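Local structure of peptidase M16 domain protein (Alicyclobacillus acidocaldarius subsp. acidocaldarius DSM 446, 4XEA) at residues E127-K130 with G131-Q135; R174-T177 with K178-L182; R147-M150 with E151-A155; T187-P191 with S192-L196. The protein is a putative M16 (insulinase-like) metallopeptidase that binds a metal ion and probably uses it to hydrolyse peptide bonds. All blocks are in the same frame, centred on the assembly; numbering follows the deposited sequence.

Overall arrangement
Interactions 1 and 2 lie side by side near the nickel site. Lys130 on helix 123-141 reaches the backbone oxygens of Arg174 and Ile176, so interaction 1 holds the chain just before the helix start described in interaction 2. Interactions 2 and 4 sit near opposite ends of helix 178-188, one capping it and the other leading out of it into strand 194-200. Interaction 4 is the most buried, with aromatic rings and satisfied polar groups. The other three are partly buried: in interaction 1 isoleucines pack along Glu129, whose carboxylate bonds the nickel ligand His65, and interaction 2 is a side-chain capping box. Interaction 3 joins a salt-bridge network and an apolar side on one helix that packs on another sheet.

Interaction 1: E127-K130 with G131-Q135; sequences EKEK and GIIAQ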
ATOM      1  N   GLU A 127      21.698   7.605  25.943  1.00 82.08           N
ATOM      2  CA  GLU A 127      22.623   8.422  25.151  1.00 87.24           C
ATOM      3  C   GLU A 127      22.719   7.949  23.683  1.00 88.86           C
ATOM      4  O   GLU A 127      22.520   8.748  22.753  1.00 88.56           O
ATOM      5  CB  GLU A 127      24.008   8.496  25.791  1.00 95.78           C
ATOM      6  CG  GLU A 127      24.875   9.625  25.239  1.00103.58           C
ATOM      7  CD  GLU A 127      24.145  10.952  25.225  1.00100.31           C
ATOM      8  OE1 GLU A 127      24.325  11.724  26.183  1.00104.86           O
ATOM      9  OE2 GLU A 127      23.374  11.219  24.278  1.00 95.41           O
ATOM     10  N   LYS A 128      22.938   6.654  23.476  1.00 91.91           N
ATOM     11  CA  LYS A 128      23.040   6.101  22.118  1.00 95.77           C
ATOM     12  C   LYS A 128      21.830   6.461  21.263  1.00 89.05           C
ATOM     13  O   LYS A 128      21.971   6.888  20.110  1.00 90.24           O
ATOM     14  CB  LYS A 128      23.201   4.578  22.156  1.00101.45           C
ATOM     15  CG  LYS A 128      23.331   3.952  20.764  1.00108.56           C
ATOM     16  CD  LYS A 128      23.648   2.493  20.828  1.00116.86           C
ATOM     17  CE  LYS A 128      23.705   1.893  19.436  1.00124.70           C
ATOM     18  NZ  LYS A 128      23.835   0.424  19.513  1.00132.07           N
ATOM     19  N   GLU A 129      20.635   6.316  21.840  1.00 82.01           N
ATOM     20  CA  GLU A 129      19.433   6.445  21.065  1.00 78.00           C
ATOM     21  C   GLU A 129      19.171   7.920  20.730  1.00 75.06           C
ATOM     22  O   GLU A 129      18.458   8.199  19.780  1.00 73.67           O
ATOM     23  CB  GLU A 129      18.234   5.818  21.802  1.00 74.64           C
ATOM     24  CG  GLU A 129      17.029   5.497  20.915  1.00 72.76           C
ATOM     25  CD  GLU A 129      17.276   4.329  19.978  1.00 77.72           C
ATOM     26  OE1 GLU A 129      16.697   4.318  18.877  1.00 75.89           O
ATOM     27  OE2 GLU A 129      18.051   3.419  20.337  1.00 80.84           O
ATOM     28  N   LYS A 130      19.740   8.856  21.496  1.00 75.68           N
ATOM     29  CA  LYS A 130      19.564  10.299  21.207  1.00 74.57           C
ATOM     30  C   LYS A 130      20.214  10.667  19.866  1.00 79.39           C
ATOM     31  O   LYS A 130      19.648  11.434  19.081  1.00 78.24           O
ATOM     32  CB  LYS A 130      20.172  11.181  22.307  1.00 76.31           C
ATOM     33  CG  LYS A 130      19.285  11.457  23.517  1.00 72.09           C
ATOM     34  CD  LYS A 130      20.063  12.249  24.567  1.00 76.03           C
ATOM     35  CE  LYS A 130      19.305  12.380  25.883  1.00 73.48           C
ATOM     36  NZ  LYS A 130      19.723  13.589  26.645  1.00 76.28           N
ATOM     37  N   GLY A 131      21.406  10.130  19.637  1.00 86.56           N
ATOM     38  CA  GLY A 131      22.128  10.329  18.376  1.00 93.61           C
ATOM     39  C   GLY A 131      21.373   9.773  17.173  1.00 92.61           C
ATOM     40  O   GLY A 131      21.336  10.402  16.092  1.00 95.37           O
ATOM     41  N   ILE A 132      20.771   8.587  17.371  1.00 90.34           N
ATOM     42  CA  ILE A 132      20.020   7.893  16.323  1.00 90.10           C
ATOM     43  C   ILE A 132      18.768   8.682  15.964  1.00 82.75           C
ATOM     44  O   ILE A 132      18.418   8.789  14.795  1.00 84.18           O
ATOM     45  CB  ILE A 132      19.657   6.436  16.741  1.00 91.45           C
ATOM     46  CG1 ILE A 132      20.939   5.599  16.919  1.00100.74           C
ATOM     47  CG2 ILE A 132      18.716   5.790  15.730  1.00 92.02           C
ATOM     48  CD1 ILE A 132      20.701   4.189  17.440  1.00103.55           C
ATOM     49  N   ILE A 133      18.106   9.259  16.965  1.00 75.95           N
ATOM     50  CA  ILE A 133      16.892  10.023  16.724  1.00 71.21           C
ATOM     51  C   ILE A 133      17.216  11.395  16.126  1.00 71.09           C
ATOM     52  O   ILE A 133      16.518  11.834  15.219  1.00 70.42           O
ATOM     53  CB  ILE A 133      16.021  10.143  17.985  1.00 66.96           C
ATOM     54  CG1 ILE A 133      15.572   8.747  18.437  1.00 68.13           C
ATOM     55  CG2 ILE A 133      14.795  10.981  17.704  1.00 64.81           C
ATOM     56  CD1 ILE A 133      14.975   8.736  19.821  1.00 66.45           C
ATOM     57  N   ALA A 134      18.300  12.037  16.574  1.00 73.07           N
ATOM     58  CA  ALA A 134      18.695  13.331  16.003  1.00 75.31           C
ATOM     59  C   ALA A 134      18.923  13.208  14.503  1.00 79.96           C
ATOM     60  O   ALA A 134      18.528  14.078  13.734  1.00 80.29           O
ATOM     61  CB  ALA A 134      19.926  13.869  16.677  1.00 79.83           C
ATOM     62  N   GLN A 135      19.547  12.112  14.098  1.00 84.92           N
ATOM     63  CA  GLN A 135      19.841  11.856  12.690  1.00 92.24           C
ATOM     64  C   GLN A 135      18.574  11.668  11.874  1.00 89.14           C
ATOM     65  O   GLN A 135      18.434  12.235  10.792  1.00 91.77           O
ATOM     66  CB  GLN A 135      20.721  10.609  12.555  1.00 99.74           C
ATOM     67  CG  GLN A 135      22.177  10.884  12.822  1.00109.55           C
ATOM     68  CD  GLN A 135      22.826  11.652  11.695  1.00119.70           C
ATOM     69  OE1 GLN A 135      22.156  12.081  10.749  1.00120.02           O
ATOM     70  NE2 GLN A 135      24.142  11.821  11.775  1.00131.83           N
TER
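Glu129 carries its CG anti to the backbone N (chi1 -161°), and a bend at chi2 (71°) folds the carboxylate so that OE2 comes 4.0 Å from Ile132 CD1. Ile133 meets the same glutamate lower down. Its CG1 stands beside its own backbone N (chi1 -62°), which sets CG1 3.2 Å from Glu129 O and lets the CD1 methyl lie 4.0 Å from Glu129 CG. Ile133 thus lies along the apolar stem of Glu129, while Ile132 borders its carboxylate. Beneath them run the helix bonds: Ile133 N donates to Glu129 O at 3.0 Å and Ala134 N to Lys130 O at 2.9 Å, while Ile132 N to Lys128 O is weak at 3.4 Å. The charged ends look elsewhere. Lys130 NZ bonds the carbonyl oxygens of Arg174 and Ile176, and Glu129 OE1 bonds His65 ND1. Since His65 binds the nickel ion together with His61 and Glu136, Glu129 is a second-shell residue that probably steadies the imidazole, and Ile133 packs on His61 and Phe62 from the same helix face. Helix 123-141, which supplies the ligand Glu136, laid against the HxxEH helix 59-66 is characteristic of the M16 metallopeptidase active site.

Interaction 2: R174-T177 with K178-L182; sequences RAIT and KEQLL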
ATOM      1  N   ARG A 174      17.725  16.043  22.806  1.00 66.91           N
ATOM      2  CA  ARG A 174      18.951  16.147  23.582  1.00 70.77           C
ATOM      3  C   ARG A 174      18.710  16.451  25.068  1.00 69.57           C
ATOM      4  O   ARG A 174      19.507  16.026  25.912  1.00 71.42           O
ATOM      5  CB  ARG A 174      19.880  17.190  22.931  1.00 73.48           C
ATOM      6  CG  ARG A 174      20.712  18.055  23.882  1.00 80.11           C
ATOM      7  CD  ARG A 174      22.176  17.630  23.968  1.00 88.01           C
ATOM      8  NE  ARG A 174      22.488  16.798  25.142  1.00 93.09           N
ATOM      9  CZ  ARG A 174      23.061  15.587  25.110  1.00 96.55           C
ATOM     10  NH1 ARG A 174      23.300  14.952  26.255  1.00 98.25           N
ATOM     11  NH2 ARG A 174      23.393  14.996  23.959  1.00 97.41           N
ATOM     12  N   ALA A 175      17.631  17.159  25.407  1.00 66.97           N
ATOM     13  CA  ALA A 175      17.373  17.469  26.821  1.00 65.69           C
ATOM     14  C   ALA A 175      16.643  16.333  27.554  1.00 63.56           C
ATOM     15  O   ALA A 175      16.557  16.350  28.780  1.00 63.41           O
ATOM     16  CB  ALA A 175      16.602  18.780  26.967  1.00 64.74           C
ATOM     17  N   ILE A 176      16.102  15.359  26.821  1.00 61.29           N
ATOM     18  CA  ILE A 176      15.374  14.244  27.454  1.00 59.10           C
ATOM     19  C   ILE A 176      16.312  13.499  28.422  1.00 61.00           C
ATOM     20  O   ILE A 176      17.467  13.259  28.092  1.00 61.89           O
ATOM     21  CB  ILE A 176      14.772  13.268  26.384  1.00 58.16           C
ATOM     22  CG1 ILE A 176      13.633  13.943  25.615  1.00 54.69           C
ATOM     23  CG2 ILE A 176      14.232  11.997  27.025  1.00 58.14           C
ATOM     24  CD1 ILE A 176      13.043  13.106  24.485  1.00 53.07           C
ATOM     25  N   THR A 177      15.827  13.176  29.621  1.00 59.71           N
ATOM     26  CA  THR A 177      16.611  12.432  30.607  1.00 61.95           C
ATOM     27  C   THR A 177      15.966  11.072  30.867  1.00 60.76           C
ATOM     28  O   THR A 177      14.759  10.889  30.681  1.00 58.34           O
ATOM     29  CB  THR A 177      16.688  13.182  31.945  1.00 62.96           C
ATOM     30  OG1 THR A 177      15.400  13.136  32.568  1.00 61.59           O
ATOM     31  CG2 THR A 177      17.106  14.647  31.747  1.00 63.30           C
ATOM     32  N   LYS A 178      16.759  10.124  31.335  1.00 62.62           N
ATOM     33  CA  LYS A 178      16.261   8.793  31.677  1.00 62.73           C
ATOM     34  C   LYS A 178      15.097   8.884  32.676  1.00 61.51           C
ATOM     35  O   LYS A 178      14.131   8.134  32.581  1.00 61.01           O
ATOM     36  CB  LYS A 178      17.393   7.924  32.248  1.00 65.45           C
ATOM     37  CG  LYS A 178      16.959   6.504  32.595  1.00 65.96           C
ATOM     38  CD  LYS A 178      18.123   5.642  33.102  1.00 69.34           C
ATOM     39  CE  LYS A 178      18.478   5.955  34.546  1.00 71.30           C
ATOM     40  NZ  LYS A 178      19.891   5.650  34.774  1.00 77.18           N
ATOM     41  N   GLU A 179      15.202   9.819  33.608  1.00 62.56           N
ATOM     42  CA  GLU A 179      14.199  10.049  34.653  1.00 62.42           C
ATOM     43  C   GLU A 179      12.842  10.422  34.055  1.00 59.23           C
ATOM     44  O   GLU A 179      11.779   9.895  34.427  1.00 59.57           O
ATOM     45  CB  GLU A 179      14.694  11.211  35.543  1.00 64.36           C
ATOM     46  CG  GLU A 179      15.840  10.879  36.495  1.00 71.10           C
ATOM     47  CD  GLU A 179      17.219  10.582  35.828  1.00 77.27           C
ATOM     48  OE1 GLU A 179      17.595  11.222  34.813  1.00 77.79           O
ATOM     49  OE2 GLU A 179      17.944   9.698  36.352  1.00 82.32           O
ATOM     50  N   GLN A 180      12.878  11.346  33.113  1.00 57.03           N
ATOM     51  CA  GLN A 180      11.680  11.734  32.370  1.00 53.30           C
ATOM     52  C   GLN A 180      11.080  10.590  31.581  1.00 51.28           C
ATOM     53  O   GLN A 180       9.870  10.390  31.590  1.00 49.09           O
ATOM     54  CB  GLN A 180      12.019  12.856  31.423  1.00 52.89           C
ATOM     55  CG  GLN A 180      12.270  14.152  32.146  1.00 55.42           C
ATOM     56  CD  GLN A 180      12.839  15.213  31.230  1.00 56.83           C
ATOM     57  OE1 GLN A 180      13.401  14.900  30.179  1.00 55.05           O
ATOM     58  NE2 GLN A 180      12.731  16.470  31.643  1.00 55.20           N
ATOM     59  N   LEU A 181      11.925   9.837  30.888  1.00 51.34           N
ATOM     60  CA  LEU A 181      11.436   8.718  30.104  1.00 50.35           C
ATOM     61  C   LEU A 181      10.724   7.732  31.020  1.00 49.95           C
ATOM     62  O   LEU A 181       9.666   7.205  30.676  1.00 47.66           O
ATOM     63  CB  LEU A 181      12.589   8.012  29.373  1.00 51.61           C
ATOM     64  CG  LEU A 181      13.190   8.672  28.140  1.00 51.75           C
ATOM     65  CD1 LEU A 181      14.562   8.015  27.740  1.00 51.63           C
ATOM     66  CD2 LEU A 181      12.185   8.635  26.964  1.00 49.07           C
ATOM     67  N   LEU A 182      11.327   7.478  32.180  1.00 52.07           N
ATOM     68  CA  LEU A 182      10.791   6.515  33.128  1.00 53.73           C
ATOM     69  C   LEU A 182       9.474   7.023  33.728  1.00 51.70           C
ATOM     70  O   LEU A 182       8.526   6.247  33.912  1.00 51.41           O
ATOM     71  CB  LEU A 182      11.807   6.194  34.240  1.00 56.82           C
ATOM     72  CG  LEU A 182      12.989   5.283  33.869  1.00 61.08           C
ATOM     73  CD1 LEU A 182      13.767   4.877  35.104  1.00 62.24           C
ATOM     74  CD2 LEU A 182      12.524   4.050  33.113  1.00 62.94           C
TER
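Thr177 and Gln180 form a capping box at the start of helix 178-188, each side chain bonding the other's backbone N. From its CB, which lies 3.5 Å from Thr177 O, the Gln180 side chain runs back toward the cap. CG passes close to the threonine hydroxyl, 3.3 Å from Thr177 OG1, and CD follows at 3.6 Å from that same Thr177 OG1. At the tip OE1 accepts from Thr177 N at 3.0 Å; the donor stands above the amide carbonyl plane, 40° out of it. OE1 also brushes the backbone, 3.4 Å from Ile176 CA. In return Gln180 N donates to Thr177 OG1 at 3.1 Å in a nearly straight bond. With chi1 at 71°, OG1 sits between the threonine's own N and carbonyl carbon, turned toward the first helical turn. Without the amide, as with an alanine in place of Gln180, Thr177 N is likely to lose its acceptor and the residues before the helix to be less firmly held, although the OG1 cap could persist. Outside, Lys178 pairs with Asp123, and Ile176 and Leu181 both pack on Ile59 and Phe62. Ile176 and Leu181 also cross each other at about a right angle, with Ile176 CG2 3.7 Å from Leu181 CG.

Interaction 3: R147-M150 with E151-A155; sequences RAYM and ELLRA
Glu151 OE2 is gripped by two arginines, Arg147 NE at 2.9 Å and Arg154 NH1 at 2.8 Å. The three residues make a salt-bridge network along one face of helix 144-156, with partners four residues before and three after the glutamate. The two grips differ in direction. Arg147 NE comes in on the anti lone pair of OE2, whereas Arg154 NH1 arrives from above the carboxylate plane, 68° out of it; each arginine keeps the oxygen close to its own guanidinium plane. Arg147 reaches this place by a bend at chi2 (42°) that brings its end alongside Glu151, and its NH1 has a further partner in Asn141 O. Arg154 bends at chi3 and lays one guanidinium face over Met150 O. Another side of the helix is apolar: Leu153 places CG over one face of the Tyr149 ring, while selenomethionine Met150 brings SE to 3.9 Å from Leu153 CD1. This helix packs on the sheet holding strands 241-246, 314-321 and 415-422: Glu151 touches Met244, Leu152 touches Val416, and Tyr149 OH bonds Tyr315 OH. At the tyrosine rim, Leu153 CD1 lies 3.6 Å from Tyr149 CZ.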
ATOM      1  N   ARG A 147       8.239  18.109   4.886  1.00 62.19           N
ATOM      2  CA  ARG A 147       8.515  19.547   5.040  1.00 60.77           C
ATOM      3  C   ARG A 147       7.288  20.452   4.742  1.00 55.95           C
ATOM      4  O   ARG A 147       6.966  21.300   5.544  1.00 53.67           O
ATOM      5  CB  ARG A 147       9.721  19.945   4.172  1.00 65.00           C
ATOM      6  CG  ARG A 147      10.289  21.344   4.446  1.00 67.25           C
ATOM      7  CD  ARG A 147      10.367  21.660   5.938  1.00 68.45           C
ATOM      8  NE  ARG A 147      11.001  22.950   6.168  1.00 71.67           N
ATOM      9  CZ  ARG A 147      12.313  23.158   6.176  1.00 79.03           C
ATOM     10  NH1 ARG A 147      13.166  22.149   5.983  1.00 82.51           N
ATOM     11  NH2 ARG A 147      12.780  24.393   6.373  1.00 81.52           N
ATOM     12  N   ALA A 148       6.600  20.238   3.622  1.00 55.31           N
ATOM     13  CA  ALA A 148       5.407  21.018   3.260  1.00 52.43           C
ATOM     14  C   ALA A 148       4.312  20.882   4.315  1.00 49.20           C
ATOM     15  O   ALA A 148       3.680  21.859   4.700  1.00 45.44           O
ATOM     16  CB  ALA A 148       4.874  20.559   1.921  1.00 54.05           C
ATOM     17  N   TYR A 149       4.106  19.643   4.751  1.00 48.62           N
ATOM     18  CA  TYR A 149       3.176  19.316   5.833  1.00 47.21           C
ATOM     19  C   TYR A 149       3.543  20.062   7.109  1.00 45.00           C
ATOM     20  O   TYR A 149       2.693  20.729   7.715  1.00 41.42           O
ATOM     21  CB  TYR A 149       3.203  17.803   6.050  1.00 48.59           C
ATOM     22  CG  TYR A 149       2.384  17.313   7.191  1.00 49.27           C
ATOM     23  CD1 TYR A 149       3.000  16.827   8.339  1.00 55.19           C
ATOM     24  CD2 TYR A 149       1.020  17.345   7.151  1.00 52.68           C
ATOM     25  CE1 TYR A 149       2.263  16.355   9.410  1.00 57.43           C
ATOM     26  CE2 TYR A 149       0.252  16.882   8.245  1.00 53.62           C
ATOM     27  CZ  TYR A 149       0.882  16.396   9.355  1.00 55.79           C
ATOM     28  OH  TYR A 149       0.164  15.924  10.430  1.00 58.46           O
HETATM   29  N   MSE A 150       4.813  20.003   7.502  1.00 46.39           N
HETATM   30  CA  MSE A 150       5.201  20.650   8.763  1.00 46.11           C
HETATM   31  C   MSE A 150       5.113  22.181   8.654  1.00 45.37           C
HETATM   32  O   MSE A 150       4.757  22.828   9.628  1.00 43.96           O
HETATM   33  CB  MSE A 150       6.579  20.179   9.284  1.00 49.07           C
HETATM   34  CG  MSE A 150       6.567  18.717   9.887  1.00 52.34           C
HETATM   35 SE   MSE A 150       5.153  18.271  11.164  0.72 56.57          SE
HETATM   36  CE  MSE A 150       5.319  19.878  12.291  1.00 56.40           C
ATOM     37  N   GLU A 151       5.353  22.731   7.465  1.00 47.48           N
ATOM     38  CA  GLU A 151       5.214  24.198   7.256  1.00 48.28           C
ATOM     39  C   GLU A 151       3.739  24.631   7.459  1.00 45.06           C
ATOM     40  O   GLU A 151       3.467  25.602   8.127  1.00 43.55           O
ATOM     41  CB  GLU A 151       5.728  24.633   5.876  1.00 50.08           C
ATOM     42  CG  GLU A 151       7.242  24.608   5.699  1.00 56.13           C
ATOM     43  CD  GLU A 151       8.002  25.419   6.768  1.00 59.00           C
ATOM     44  OE1 GLU A 151       7.440  26.403   7.324  1.00 58.98           O
ATOM     45  OE2 GLU A 151       9.167  25.045   7.046  1.00 58.81           O
ATOM     46  N   LEU A 152       2.815  23.839   6.937  1.00 44.80           N
ATOM     47  CA  LEU A 152       1.373  24.076   7.131  1.00 43.23           C
ATOM     48  C   LEU A 152       1.012  24.086   8.624  1.00 41.29           C
ATOM     49  O   LEU A 152       0.434  25.076   9.145  1.00 39.53           O
ATOM     50  CB  LEU A 152       0.604  23.018   6.333  1.00 44.01           C
ATOM     51  CG  LEU A 152      -0.931  22.969   6.306  1.00 44.38           C
ATOM     52  CD1 LEU A 152      -1.448  22.569   7.652  1.00 43.59           C
ATOM     53  CD2 LEU A 152      -1.472  24.256   5.858  1.00 45.08           C
ATOM     54  N   LEU A 153       1.424  23.046   9.349  1.00 40.23           N
ATOM     55  CA  LEU A 153       1.160  22.980  10.786  1.00 39.34           C
ATOM     56  C   LEU A 153       1.755  24.126  11.573  1.00 39.45           C
ATOM     57  O   LEU A 153       1.085  24.672  12.523  1.00 39.20           O
ATOM     58  CB  LEU A 153       1.598  21.633  11.379  1.00 39.33           C
ATOM     59  CG  LEU A 153       0.834  20.374  10.930  1.00 41.60           C
ATOM     60  CD1 LEU A 153       1.327  19.080  11.674  1.00 43.33           C
ATOM     61  CD2 LEU A 153      -0.659  20.524  11.195  1.00 40.00           C
ATOM     62  N   ARG A 154       2.991  24.476  11.224  1.00 40.59           N
ATOM     63  CA  ARG A 154       3.698  25.556  11.869  1.00 42.15           C
ATOM     64  C   ARG A 154       2.987  26.912  11.597  1.00 41.96           C
ATOM     65  O   ARG A 154       2.931  27.761  12.475  1.00 40.47           O
ATOM     66  CB  ARG A 154       5.162  25.657  11.449  1.00 43.97           C
ATOM     67  CG  ARG A 154       6.104  24.730  12.237  1.00 48.41           C
ATOM     68  CD  ARG A 154       7.605  25.057  12.020  1.00 55.53           C
ATOM     69  NE  ARG A 154       8.179  24.664  10.728  1.00 58.93           N
ATOM     70  CZ  ARG A 154       8.684  23.457  10.426  1.00 62.22           C
ATOM     71  NH1 ARG A 154       9.214  23.248   9.219  1.00 64.86           N
ATOM     72  NH2 ARG A 154       8.649  22.449  11.299  1.00 60.91           N
ATOM     73  N   ALA A 155       2.422  27.045  10.409  1.00 41.45           N
ATOM     74  CA  ALA A 155       1.646  28.238  10.059  1.00 42.78           C
ATOM     75  C   ALA A 155       0.275  28.236  10.792  1.00 41.83           C
ATOM     76  O   ALA A 155      -0.185  29.268  11.323  1.00 42.98           O
ATOM     77  CB  ALA A 155       1.481  28.313   8.534  1.00 42.56           C
TER

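Interaction 4: T187-P191 with S192-L196; sequences TFYHP and SNMVL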
ATOM      1  N   THR A 187       3.747   6.464  33.900  1.00 49.47           N
ATOM      2  CA  THR A 187       2.464   7.153  33.902  1.00 47.14           C
ATOM      3  C   THR A 187       1.522   6.621  32.819  1.00 46.84           C
ATOM      4  O   THR A 187       0.330   6.432  33.084  1.00 47.87           O
ATOM      5  CB  THR A 187       2.653   8.654  33.703  1.00 46.68           C
ATOM      6  OG1 THR A 187       3.480   9.170  34.751  1.00 46.02           O
ATOM      7  CG2 THR A 187       1.306   9.423  33.681  1.00 42.86           C
ATOM      8  N   PHE A 188       2.047   6.400  31.613  1.00 44.55           N
ATOM      9  CA  PHE A 188       1.206   6.177  30.439  1.00 42.72           C
ATOM     10  C   PHE A 188       1.127   4.753  29.978  1.00 42.64           C
ATOM     11  O   PHE A 188       0.241   4.420  29.217  1.00 42.86           O
ATOM     12  CB  PHE A 188       1.664   7.069  29.274  1.00 42.09           C
ATOM     13  CG  PHE A 188       1.370   8.528  29.485  1.00 40.15           C
ATOM     14  CD1 PHE A 188       2.376   9.401  29.862  1.00 41.82           C
ATOM     15  CD2 PHE A 188       0.084   9.028  29.321  1.00 40.38           C
ATOM     16  CE1 PHE A 188       2.121  10.761  30.077  1.00 41.00           C
ATOM     17  CE2 PHE A 188      -0.187  10.387  29.493  1.00 40.55           C
ATOM     18  CZ  PHE A 188       0.832  11.265  29.867  1.00 41.01           C
ATOM     19  N   TYR A 189       2.037   3.902  30.439  1.00 44.69           N
ATOM     20  CA  TYR A 189       2.050   2.511  30.004  1.00 45.15           C
ATOM     21  C   TYR A 189       1.410   1.580  31.010  1.00 47.81           C
ATOM     22  O   TYR A 189       1.566   0.380  30.918  1.00 48.75           O
ATOM     23  CB  TYR A 189       3.465   2.078  29.670  1.00 46.88           C
ATOM     24  CG  TYR A 189       3.865   2.442  28.264  1.00 45.21           C
ATOM     25  CD1 TYR A 189       4.164   3.764  27.929  1.00 46.33           C
ATOM     26  CD2 TYR A 189       3.946   1.464  27.263  1.00 45.28           C
ATOM     27  CE1 TYR A 189       4.527   4.124  26.629  1.00 45.68           C
ATOM     28  CE2 TYR A 189       4.327   1.807  25.969  1.00 46.34           C
ATOM     29  CZ  TYR A 189       4.593   3.153  25.652  1.00 45.77           C
ATOM     30  OH  TYR A 189       4.995   3.514  24.388  1.00 45.23           O
ATOM     31  N   HIS A 190       0.664   2.139  31.960  1.00 47.22           N
ATOM     32  CA  HIS A 190      -0.125   1.338  32.845  1.00 48.80           C
ATOM     33  C   HIS A 190      -1.264   0.687  32.060  1.00 47.77           C
ATOM     34  O   HIS A 190      -1.815   1.303  31.164  1.00 47.41           O
ATOM     35  CB  HIS A 190      -0.710   2.190  34.000  1.00 47.83           C
ATOM     36  CG  HIS A 190      -1.308   1.358  35.082  1.00 49.74           C
ATOM     37  ND1 HIS A 190      -2.594   0.867  35.015  1.00 49.04           N
ATOM     38  CD2 HIS A 190      -0.792   0.912  36.250  1.00 52.42           C
ATOM     39  CE1 HIS A 190      -2.847   0.159  36.105  1.00 54.75           C
ATOM     40  NE2 HIS A 190      -1.769   0.168  36.871  1.00 54.74           N
ATOM     41  N   PRO A 191      -1.640  -0.544  32.412  1.00 48.36           N
ATOM     42  CA  PRO A 191      -2.659  -1.212  31.594  1.00 47.76           C
ATOM     43  C   PRO A 191      -4.019  -0.505  31.511  1.00 45.69           C
ATOM     44  O   PRO A 191      -4.739  -0.684  30.512  1.00 44.15           O
ATOM     45  CB  PRO A 191      -2.798  -2.600  32.252  1.00 49.45           C
ATOM     46  CG  PRO A 191      -1.948  -2.553  33.519  1.00 51.85           C
ATOM     47  CD  PRO A 191      -0.940  -1.487  33.310  1.00 50.48           C
ATOM     48  N   SER A 192      -4.346   0.289  32.525  1.00 45.46           N
ATOM     49  CA  SER A 192      -5.566   1.067  32.583  1.00 44.99           C
ATOM     50  C   SER A 192      -5.566   2.167  31.521  1.00 43.43           C
ATOM     51  O   SER A 192      -6.634   2.706  31.208  1.00 42.30           O
ATOM     52  CB  SER A 192      -5.749   1.715  33.968  1.00 46.83           C
ATOM     53  OG  SER A 192      -4.679   2.600  34.247  1.00 47.03           O
ATOM     54  N   ASN A 193      -4.386   2.491  30.973  1.00 41.50           N
ATOM     55  CA  ASN A 193      -4.292   3.511  29.923  1.00 40.44           C
ATOM     56  C   ASN A 193      -4.172   2.914  28.518  1.00 39.39           C
ATOM     57  O   ASN A 193      -3.871   3.641  27.551  1.00 38.20           O
ATOM     58  CB  ASN A 193      -3.121   4.461  30.170  1.00 39.26           C
ATOM     59  CG  ASN A 193      -3.236   5.784  29.327  1.00 39.56           C
ATOM     60  OD1 ASN A 193      -4.295   6.418  29.266  1.00 38.48           O
ATOM     61  ND2 ASN A 193      -2.128   6.215  28.766  1.00 37.91           N
HETATM   62  N   MSE A 194      -4.373   1.596  28.416  1.00 41.25           N
HETATM   63  CA  MSE A 194      -4.074   0.858  27.179  1.00 40.19           C
HETATM   64  C   MSE A 194      -5.217  -0.021  26.671  1.00 41.16           C
HETATM   65  O   MSE A 194      -6.257  -0.167  27.333  1.00 42.41           O
HETATM   66  CB  MSE A 194      -2.778   0.036  27.340  1.00 42.48           C
HETATM   67  CG  MSE A 194      -1.566   0.870  27.708  1.00 42.35           C
HETATM   68 SE   MSE A 194       0.163  -0.021  27.587  0.82 52.62          SE
HETATM   69  CE  MSE A 194       0.311  -0.366  25.654  1.00 42.05           C
ATOM     70  N   VAL A 195      -5.007  -0.606  25.482  1.00 40.45           N
ATOM     71  CA  VAL A 195      -6.002  -1.426  24.825  1.00 41.46           C
ATOM     72  C   VAL A 195      -5.270  -2.481  23.996  1.00 42.58           C
ATOM     73  O   VAL A 195      -4.191  -2.206  23.458  1.00 42.15           O
ATOM     74  CB  VAL A 195      -6.983  -0.599  23.966  1.00 40.85           C
ATOM     75  CG1 VAL A 195      -6.287   0.038  22.705  1.00 39.15           C
ATOM     76  CG2 VAL A 195      -8.231  -1.419  23.605  1.00 41.49           C
ATOM     77  N   LEU A 196      -5.837  -3.693  23.977  1.00 43.73           N
ATOM     78  CA  LEU A 196      -5.328  -4.833  23.211  1.00 44.27           C
ATOM     79  C   LEU A 196      -6.447  -5.342  22.308  1.00 44.83           C
ATOM     80  O   LEU A 196      -7.530  -5.706  22.795  1.00 45.49           O
ATOM     81  CB  LEU A 196      -4.879  -5.963  24.151  1.00 47.45           C
ATOM     82  CG  LEU A 196      -4.309  -7.238  23.513  1.00 48.95           C
ATOM     83  CD1 LEU A 196      -3.032  -6.912  22.678  1.00 46.77           C
ATOM     84  CD2 LEU A 196      -4.020  -8.282  24.592  1.00 50.78           C
TER
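Asn193 reaches back to Phe188 at the end of helix 178-188, and this is the tight part of the turn. Its ND2 donates to Phe188 O at 3.0 Å in an almost straight bond that lies in the carbonyl plane, on a lone pair. A chi1 of -163°, which turns CG away from its own backbone N, lays the amide beside the phenylalanine, where ND2 also meets the ring edge 3.6 Å from Phe188 CD2. The same nitrogen bonds Arg38 O, and Phe188 O also takes Thr37 OG1, so these buried polar atoms are well supplied. Asn193 N closes the turn on His190 O at 2.8 Å, and Met194 N follows on Pro191 O. Selenomethionine Met194 is held less closely: SE sits obliquely 5.0 Å from the centroid of the Tyr189 ring, a Met-aromatic contact, and 3.6 Å from Tyr189 O. On the more open side lies Ser192, partly exposed, whose OG is 2.8 Å from His190 ND1 in a hydrogen bond. Ser192 N donates to that same ND1 at 3.1 Å, while His190 NE2 bonds Lys221 O. Replacing His190 by an alanine is likely to leave Ser192 N and Lys221 O without these partners and the serine hydroxyl freer to turn. The turn delivers the chain from helix 178-188 into strand 194-200, next to strand 31-37. Tyr189 and Met194 both pack on Val116 of helix 105-116, Tyr189 also touches the sodium ligand Met67, and Val195 lies against helix 367-379.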